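Putative aldolase (Bacteroides vulgatus ATCC 8482, PDB 3DXI) is a putative aldolase of undetermined function, whose N-terminal domain folds as a TIM barrel of the HMGL-like family. Local coordinates at residues A[271-274]-A[275-278]. Numbering follows the deposited sequence.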
loop_
_atom_site.group_PDB
_atom_site.type_symbol
_atom_site.label_atom_id
_atom_site.label_comp_id
_atom_site.label_asym_id
_atom_site.label_seq_id
_atom_site.Cartn_x
_atom_site.Cartn_y
_atom_site.Cartn_z
ATOM N N LEU A 271 -11.580 -4.930 -1.710
ATOM C CA LEU A 271 -12.028 -5.775 -0.600
ATOM C C LEU A 271 -11.949 -7.272 -0.882
ATOM O O LEU A 271 -11.513 -8.033 -0.026
ATOM C CB LEU A 271 -13.439 -5.387 -0.138
ATOM C CG LEU A 271 -13.943 -6.166 1.088
ATOM C CD1 LEU A 271 -12.908 -6.097 2.210
ATOM C CD2 LEU A 271 -15.285 -5.601 1.559
ATOM N N PRO A 272 -12.385 -7.718 -2.074
ATOM C CA PRO A 272 -12.317 -9.147 -2.396
ATOM C C PRO A 272 -10.867 -9.647 -2.380
ATOM O O PRO A 272 -10.577 -10.735 -1.872
ATOM C CB PRO A 272 -12.914 -9.212 -3.794
ATOM C CG PRO A 272 -13.926 -8.114 -3.769
ATOM C CD PRO A 272 -13.173 -6.995 -3.089
ATOM N N TYR A 273 -9.959 -8.849 -2.944
ATOM C CA TYR A 273 -8.547 -9.223 -2.980
ATOM C C TYR A 273 -7.875 -9.062 -1.627
ATOM O O TYR A 273 -6.896 -9.749 -1.334
ATOM C CB TYR A 273 -7.796 -8.428 -4.056
ATOM C CG TYR A 273 -8.248 -8.779 -5.456
ATOM C CD1 TYR A 273 -8.557 -10.094 -5.791
ATOM C CD2 TYR A 273 -8.358 -7.807 -6.445
ATOM C CE1 TYR A 273 -8.966 -10.437 -7.081
ATOM C CE2 TYR A 273 -8.766 -8.137 -7.742
ATOM C CZ TYR A 273 -9.067 -9.459 -8.049
ATOM O OH TYR A 273 -9.464 -9.818 -9.317
HETATM N N MSE A 274 -8.388 -8.162 -0.795
HETATM C CA MSE A 274 -7.819 -7.996 0.539
HETATM C C MSE A 274 -8.180 -9.250 1.327
HETATM O O MSE A 274 -7.361 -9.790 2.074
HETATM C CB MSE A 274 -8.422 -6.779 1.252
HETATM C CG MSE A 274 -7.929 -5.436 0.736
HETATM SE SE MSE A 274 -8.982 -3.954 1.383
HETATM C CE MSE A 274 -8.681 -2.689 -0.053
ATOM N N LEU A 275 -9.425 -9.698 1.163
ATOM C CA LEU A 275 -9.911 -10.885 1.860
ATOM C C LEU A 275 -9.131 -12.129 1.453
ATOM O O LEU A 275 -8.759 -12.934 2.301
ATOM C CB LEU A 275 -11.407 -11.089 1.589
ATOM C CG LEU A 275 -12.355 -10.115 2.303
ATOM C CD1 LEU A 275 -13.747 -10.205 1.714
ATOM C CD2 LEU A 275 -12.378 -10.434 3.791
ATOM N N SER A 276 -8.873 -12.283 0.159
ATOM C CA SER A 276 -8.125 -13.445 -0.312
ATOM C C SER A 276 -6.690 -13.400 0.197
ATOM O O SER A 276 -6.118 -14.427 0.550
ATOM C CB SER A 276 -8.131 -13.520 -1.846
ATOM O OG SER A 276 -7.447 -12.429 -2.446
ATOM N N GLY A 277 -6.114 -12.205 0.247
ATOM C CA GLY A 277 -4.752 -12.069 0.724
ATOM C C GLY A 277 -4.581 -12.421 2.191
ATOM O O GLY A 277 -3.737 -13.249 2.539
ATOM N N ALA A 278 -5.384 -11.802 3.053
ATOM C CA ALA A 278 -5.301 -12.031 4.493
ATOM C C ALA A 278 -5.672 -13.448 4.920
ATOM O O ALA A 278 -5.260 -13.908 5.984
ATOM C CB ALA A 278 -6.179 -11.024 5.235
#
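Ser276 turns its hydroxyl back along the helix onto the carbonyl of Tyr273: OG lies 3.0 Å from Tyr273 O, and a chi1 of 65° sets it there, between its own backbone N and carbonyl carbon. Gly277 N donates to that same Tyr273 O, also at 3.0 Å, so two donors grip one oxygen. Both arrive from one face of the carbonyl plane, the hydroxyl nearly at right angles to the C=O bond (106°). The same OG stands 4.2 Å from Tyr273 CD1, near the ring plane and at its edge. One turn apart, Leu271 and Leu275 meet at a slant, with Leu271 CD1 4.1 Å from Leu275 CG; Leu271 reaches there because its CG is anti to the backbone N (chi1 -176°). Backbone i to i+4 hydrogen bonds run alongside, among them Leu275 N to Leu271 O (2.9 Å) and Ala278 N to Met274 O (3.0 Å). Phe297 of helix 297-302 touches both leucines, Phe248 of the second subunit packs on Leu275, and Gln283 of helix 283-290 meets Tyr273 and Ser276. The pattern is that of a short alpha-helix with a serine hydroxyl bonded to the i-3 carbonyl, here beyond the TIM barrel strands and against the partner subunit.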